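Local coordinates for Phenylalanine/tyrosine ammonia-lyase (Rhodosporidium toruloides, PDB 1Y2M), which catalyses the non-oxidative deamination of L-phenylalanine and L-tyrosine to trans-cinnamate and p-coumarate, releasing ammonium, at residues L470-L484 and R512-T526. Numbering follows the deposited sequence.
Sequences LDIAAAAYTSELGHL and RTTESNDVLSLLLAT
Tyr477 lays its ring against the helix 512-526, where Leu522 CB sits 3.8 Å from the ring centroid and only 10° off the normal, a CH-pi contact over the face. The opposite face carries the Ala473 carbonyl oxygen of the helix 470-484, offset toward the rim, while Thr526 OG1 meets the ring edge in plane, 3.6 Å from Tyr477 CE2. A water links Tyr477 OH to Thr526 OG1, whose hydroxyl is already donated to Leu522 O (2.9 Å) and accepts a hydrogen bond from the water. Trimmed to an alanine, Tyr477 would probably open a gap beside Leu522 and leave that water without one of its partners. Tyr477, Leu481 and Leu484 enter one side as knobs, and Val519 and Leu523 return as knobs from the other: knobs-into-holes packing of two antiparallel helices (axes 9.1 Å apart) in the helical core of the PAL/histidase fold. Val519 CG1, anti to the backbone N (chi1 178°), reaches the Tyr477 carbonyl oxygen and Leu481 CG, whereas CG2 faces the Glu480 carboxylate. Leu523 forks, placing CD1 3.6 Å from Ala474 CB and CD2 against Thr478 OG1, a hydroxyl bonded back to Ala474 O. Farther along, Leu481 CD2 rests on Ser516 O, and Ser516 OG lies 3.3 Å from Leu484 CB while donating to a second water that in turn donates to Leu481 O. Glu480 and Glu515, both extended, bring their OE2 atoms to 3.3 Å with carboxylate planes 86° apart. Arg512 of the second subunit forms salt bridges with both OE2 atoms, and Arg206 of that subunit adds another to Glu480, which probably offsets the repulsion at this subunit interface.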
loop_
_atom_site.group_PDB
_atom_site.type_symbol
_atom_site.label_atom_id
_atom_site.label_comp_id
_atom_site.label_asym_id
_atom_site.label_seq_id
_atom_site.Cartn_x
_atom_site.Cartn_y
_atom_site.Cartn_z
ATOM N N LEU B 470 -12.786 -16.724 -18.219
ATOM C CA LEU B 470 -11.431 -16.180 -18.376
ATOM C C LEU B 470 -11.375 -14.646 -18.260
ATOM O O LEU B 470 -10.433 -14.089 -17.741
ATOM C CB LEU B 470 -10.755 -16.700 -19.636
ATOM C CG LEU B 470 -10.385 -18.169 -19.689
ATOM C CD1 LEU B 470 -9.810 -18.526 -21.088
ATOM C CD2 LEU B 470 -9.405 -18.537 -18.594
ATOM N N ASP B 471 -12.417 -13.969 -18.724
ATOM C CA ASP B 471 -12.534 -12.519 -18.530
ATOM C C ASP B 471 -12.481 -12.229 -17.036
ATOM O O ASP B 471 -11.752 -11.369 -16.572
ATOM C CB ASP B 471 -13.883 -12.057 -19.119
ATOM C CG ASP B 471 -13.937 -10.570 -19.412
ATOM O OD1 ASP B 471 -12.875 -9.898 -19.582
ATOM O OD2 ASP B 471 -15.089 -10.070 -19.567
ATOM N N ILE B 472 -13.258 -12.987 -16.278
ATOM C CA ILE B 472 -13.306 -12.841 -14.812
ATOM C C ILE B 472 -11.954 -13.227 -14.194
ATOM O O ILE B 472 -11.469 -12.509 -13.301
ATOM C CB ILE B 472 -14.445 -13.714 -14.232
ATOM C CG1 ILE B 472 -15.810 -13.184 -14.708
ATOM C CG2 ILE B 472 -14.383 -13.774 -12.704
ATOM C CD1 ILE B 472 -16.954 -14.248 -14.625
ATOM N N ALA B 473 -11.354 -14.353 -14.612
ATOM C CA ALA B 473 -10.029 -14.709 -14.121
ATOM C C ALA B 473 -8.991 -13.618 -14.352
ATOM O O ALA B 473 -8.187 -13.348 -13.475
ATOM C CB ALA B 473 -9.573 -16.051 -14.717
ATOM N N ALA B 474 -8.996 -13.000 -15.544
ATOM C CA ALA B 474 -8.044 -11.989 -15.883
ATOM C C ALA B 474 -8.188 -10.838 -14.887
ATOM O O ALA B 474 -7.194 -10.242 -14.413
ATOM C CB ALA B 474 -8.275 -11.516 -17.308
ATOM N N ALA B 475 -9.424 -10.490 -14.561
ATOM C CA ALA B 475 -9.670 -9.413 -13.584
ATOM C C ALA B 475 -9.006 -9.813 -12.252
ATOM O O ALA B 475 -8.347 -9.020 -11.580
ATOM C CB ALA B 475 -11.144 -9.189 -13.382
ATOM N N ALA B 476 -9.255 -11.037 -11.836
ATOM C CA ALA B 476 -8.762 -11.508 -10.535
ATOM C C ALA B 476 -7.224 -11.417 -10.483
ATOM O O ALA B 476 -6.602 -11.052 -9.475
ATOM C CB ALA B 476 -9.200 -12.934 -10.318
ATOM N N TYR B 477 -6.571 -11.845 -11.568
ATOM C CA TYR B 477 -5.102 -11.853 -11.574
ATOM C C TYR B 477 -4.607 -10.420 -11.495
ATOM O O TYR B 477 -3.624 -10.126 -10.800
ATOM C CB TYR B 477 -4.581 -12.548 -12.823
ATOM C CG TYR B 477 -5.037 -13.958 -13.040
ATOM C CD1 TYR B 477 -5.256 -14.863 -11.999
ATOM C CD2 TYR B 477 -5.266 -14.416 -14.361
ATOM C CE1 TYR B 477 -5.675 -16.201 -12.270
ATOM C CE2 TYR B 477 -5.692 -15.776 -14.641
ATOM C CZ TYR B 477 -5.918 -16.643 -13.578
ATOM O OH TYR B 477 -6.313 -17.940 -13.848
ATOM N N THR B 478 -5.280 -9.524 -12.219
ATOM C CA THR B 478 -4.885 -8.140 -12.263
ATOM C C THR B 478 -5.033 -7.516 -10.867
ATOM O O THR B 478 -4.135 -6.799 -10.384
ATOM C CB THR B 478 -5.689 -7.398 -13.344
ATOM O OG1 THR B 478 -5.453 -8.046 -14.592
ATOM C CG2 THR B 478 -5.308 -5.980 -13.457
ATOM N N SER B 479 -6.132 -7.798 -10.166
ATOM C CA SER B 479 -6.311 -7.260 -8.814
ATOM C C SER B 479 -5.182 -7.731 -7.917
ATOM O O SER B 479 -4.590 -6.965 -7.165
ATOM C CB SER B 479 -7.610 -7.765 -8.203
ATOM O OG SER B 479 -8.749 -7.306 -8.929
ATOM N N GLU B 480 -4.861 -9.022 -8.012
ATOM C CA GLU B 480 -3.793 -9.601 -7.182
ATOM C C GLU B 480 -2.430 -8.950 -7.443
ATOM O O GLU B 480 -1.718 -8.601 -6.493
ATOM C CB GLU B 480 -3.732 -11.112 -7.347
ATOM C CG GLU B 480 -2.739 -11.719 -6.397
ATOM C CD GLU B 480 -2.869 -13.243 -6.276
ATOM O OE1 GLU B 480 -3.947 -13.800 -6.675
ATOM O OE2 GLU B 480 -1.880 -13.900 -5.808
ATOM N N LEU B 481 -2.139 -8.694 -8.723
ATOM C CA LEU B 481 -0.940 -7.929 -9.061
ATOM C C LEU B 481 -0.894 -6.557 -8.420
ATOM O O LEU B 481 0.176 -6.090 -8.000
ATOM C CB LEU B 481 -0.783 -7.798 -10.570
ATOM C CG LEU B 481 -0.379 -9.087 -11.279
ATOM C CD1 LEU B 481 -0.636 -8.979 -12.829
ATOM C CD2 LEU B 481 1.070 -9.459 -10.983
ATOM N N GLY B 482 -2.043 -5.863 -8.353
ATOM C CA GLY B 482 -2.071 -4.512 -7.806
ATOM C C GLY B 482 -1.618 -4.518 -6.347
ATOM O O GLY B 482 -0.772 -3.730 -5.958
ATOM N N HIS B 483 -2.209 -5.395 -5.533
ATOM C CA HIS B 483 -1.822 -5.448 -4.118
ATOM C C HIS B 483 -0.374 -5.865 -3.957
ATOM O O HIS B 483 0.335 -5.349 -3.098
ATOM C CB HIS B 483 -2.776 -6.390 -3.387
ATOM C CG HIS B 483 -2.358 -6.734 -2.013
ATOM N ND1 HIS B 483 -1.564 -7.817 -1.715
ATOM C CD2 HIS B 483 -2.667 -6.145 -0.832
ATOM C CE1 HIS B 483 -1.382 -7.869 -0.405
ATOM N NE2 HIS B 483 -2.075 -6.885 0.155
ATOM N N LEU B 484 0.083 -6.815 -4.767
ATOM C CA LEU B 484 1.483 -7.273 -4.673
ATOM C C LEU B 484 2.435 -6.090 -4.839
ATOM O O LEU B 484 3.514 -6.093 -4.237
ATOM C CB LEU B 484 1.781 -8.351 -5.725
ATOM C CG LEU B 484 1.406 -9.749 -5.237
ATOM C CD1 LEU B 484 1.297 -10.753 -6.387
ATOM C CD2 LEU B 484 2.468 -10.246 -4.218
ATOM N N ARG B 512 8.218 -11.383 -3.325
ATOM C CA ARG B 512 6.948 -10.829 -3.808
ATOM C C ARG B 512 6.986 -10.615 -5.311
ATOM O O ARG B 512 6.000 -10.908 -6.019
ATOM C CB ARG B 512 6.593 -9.542 -3.042
ATOM C CG ARG B 512 6.353 -9.708 -1.568
ATOM C CD ARG B 512 5.299 -10.775 -1.302
ATOM N NE ARG B 512 4.976 -10.859 0.113
ATOM C CZ ARG B 512 4.621 -11.933 0.768
ATOM N NH1 ARG B 512 4.748 -13.170 0.233
ATOM N NH2 ARG B 512 4.297 -11.781 2.060
ATOM N N THR B 513 8.119 -10.169 -5.847
ATOM C CA THR B 513 8.201 -9.973 -7.306
ATOM C C THR B 513 8.111 -11.338 -8.036
ATOM O O THR B 513 7.555 -11.396 -9.115
ATOM C CB THR B 513 9.503 -9.235 -7.646
ATOM O OG1 THR B 513 9.508 -8.013 -6.898
ATOM C CG2 THR B 513 9.627 -9.015 -9.159
ATOM N N THR B 514 8.669 -12.435 -7.461
ATOM C CA THR B 514 8.571 -13.764 -8.030
ATOM C C THR B 514 7.120 -14.180 -8.079
ATOM O O THR B 514 6.687 -14.782 -9.074
ATOM C CB THR B 514 9.417 -14.734 -7.195
ATOM O OG1 THR B 514 10.806 -14.342 -7.244
ATOM C CG2 THR B 514 9.266 -16.120 -7.704
ATOM N N GLU B 515 6.334 -13.838 -7.042
ATOM C CA GLU B 515 4.910 -14.170 -7.041
ATOM C C GLU B 515 4.202 -13.339 -8.119
ATOM O O GLU B 515 3.328 -13.863 -8.834
ATOM C CB GLU B 515 4.289 -13.922 -5.682
ATOM C CG GLU B 515 2.844 -14.438 -5.641
ATOM C CD GLU B 515 2.161 -14.442 -4.280
ATOM O OE1 GLU B 515 2.800 -14.128 -3.225
ATOM O OE2 GLU B 515 0.941 -14.775 -4.260
ATOM N N SER B 516 4.568 -12.060 -8.272
ATOM C CA SER B 516 3.968 -11.268 -9.342
ATOM C C SER B 516 4.303 -11.848 -10.716
ATOM O O SER B 516 3.443 -11.890 -11.602
ATOM C CB SER B 516 4.406 -9.817 -9.298
ATOM O OG SER B 516 3.860 -9.208 -8.138
ATOM N N ASN B 517 5.516 -12.384 -10.900
ATOM C CA ASN B 517 5.825 -13.078 -12.154
ATOM C C ASN B 517 4.856 -14.204 -12.396
ATOM O O ASN B 517 4.378 -14.393 -13.522
ATOM C CB ASN B 517 7.256 -13.638 -12.273
ATOM C CG ASN B 517 8.294 -12.592 -12.552
ATOM O OD1 ASN B 517 8.019 -11.600 -13.215
ATOM N ND2 ASN B 517 9.550 -12.866 -12.128
ATOM N N ASP B 518 4.533 -14.951 -11.351
ATOM C CA ASP B 518 3.686 -16.121 -11.449
ATOM C C ASP B 518 2.275 -15.695 -11.840
ATOM O O ASP B 518 1.643 -16.235 -12.773
ATOM C CB ASP B 518 3.657 -16.834 -10.101
ATOM C CG ASP B 518 3.092 -18.260 -10.188
ATOM O OD1 ASP B 518 3.216 -18.946 -11.262
ATOM O OD2 ASP B 518 2.572 -18.717 -9.143
ATOM N N VAL B 519 1.751 -14.698 -11.121
ATOM C CA VAL B 519 0.400 -14.195 -11.430
ATOM C C VAL B 519 0.318 -13.611 -12.801
ATOM O O VAL B 519 -0.692 -13.829 -13.520
ATOM C CB VAL B 519 -0.062 -13.238 -10.355
ATOM C CG1 VAL B 519 -1.431 -12.651 -10.665
ATOM C CG2 VAL B 519 -0.056 -13.980 -9.025
ATOM N N LEU B 520 1.339 -12.846 -13.197
ATOM C CA LEU B 520 1.336 -12.276 -14.557
ATOM C C LEU B 520 1.376 -13.417 -15.567
ATOM O O LEU B 520 0.769 -13.294 -16.633
ATOM C CB LEU B 520 2.504 -11.319 -14.792
ATOM C CG LEU B 520 2.498 -10.573 -16.138
ATOM C CD1 LEU B 520 1.168 -9.923 -16.498
ATOM C CD2 LEU B 520 3.561 -9.473 -16.209
ATOM N N SER B 521 2.094 -14.520 -15.284
ATOM C CA SER B 521 2.141 -15.653 -16.229
ATOM C C SER B 521 0.761 -16.258 -16.398
ATOM O O SER B 521 0.396 -16.691 -17.485
ATOM C CB SER B 521 3.119 -16.695 -15.756
ATOM O OG SER B 521 4.461 -16.167 -15.666
ATOM N N LEU B 522 -0.003 -16.311 -15.316
ATOM C CA LEU B 522 -1.385 -16.833 -15.425
ATOM C C LEU B 522 -2.210 -15.918 -16.326
ATOM O O LEU B 522 -2.978 -16.388 -17.172
ATOM C CB LEU B 522 -2.058 -16.852 -14.039
ATOM C CG LEU B 522 -1.519 -17.864 -13.020
ATOM C CD1 LEU B 522 -2.033 -17.614 -11.623
ATOM C CD2 LEU B 522 -1.869 -19.270 -13.465
ATOM N N LEU B 523 -2.083 -14.615 -16.113
ATOM C CA LEU B 523 -2.818 -13.621 -16.905
ATOM C C LEU B 523 -2.417 -13.689 -18.368
ATOM O O LEU B 523 -3.290 -13.636 -19.270
ATOM C CB LEU B 523 -2.583 -12.230 -16.318
ATOM C CG LEU B 523 -3.242 -11.071 -17.025
ATOM C CD1 LEU B 523 -4.680 -11.228 -17.235
ATOM C CD2 LEU B 523 -2.862 -9.710 -16.336
ATOM N N LEU B 524 -1.108 -13.711 -18.632
ATOM C CA LEU B 524 -0.677 -13.677 -20.028
ATOM C C LEU B 524 -0.988 -15.019 -20.741
ATOM O O LEU B 524 -1.280 -15.042 -21.945
ATOM C CB LEU B 524 0.794 -13.281 -20.158
ATOM C CG LEU B 524 1.055 -11.858 -19.664
ATOM C CD1 LEU B 524 2.455 -11.468 -20.112
ATOM C CD2 LEU B 524 0.053 -10.809 -20.137
ATOM N N ALA B 525 -0.948 -16.130 -20.000
ATOM C CA ALA B 525 -1.375 -17.453 -20.568
ATOM C C ALA B 525 -2.866 -17.363 -20.970
ATOM O O ALA B 525 -3.274 -17.855 -21.988
ATOM C CB ALA B 525 -1.150 -18.558 -19.620
ATOM N N THR B 526 -3.655 -16.790 -20.094
ATOM C CA THR B 526 -5.085 -16.561 -20.360
ATOM C C THR B 526 -5.324 -15.705 -21.620
ATOM O O THR B 526 -6.145 -16.007 -22.501
ATOM C CB THR B 526 -5.718 -15.927 -19.110
ATOM O OG1 THR B 526 -5.664 -16.884 -18.051
ATOM C CG2 THR B 526 -7.155 -15.459 -19.302
HETATM O O HOH W 1 -7.057 -18.687 -16.212
HETATM O O HOH W 2 2.770 -6.934 -9.100
#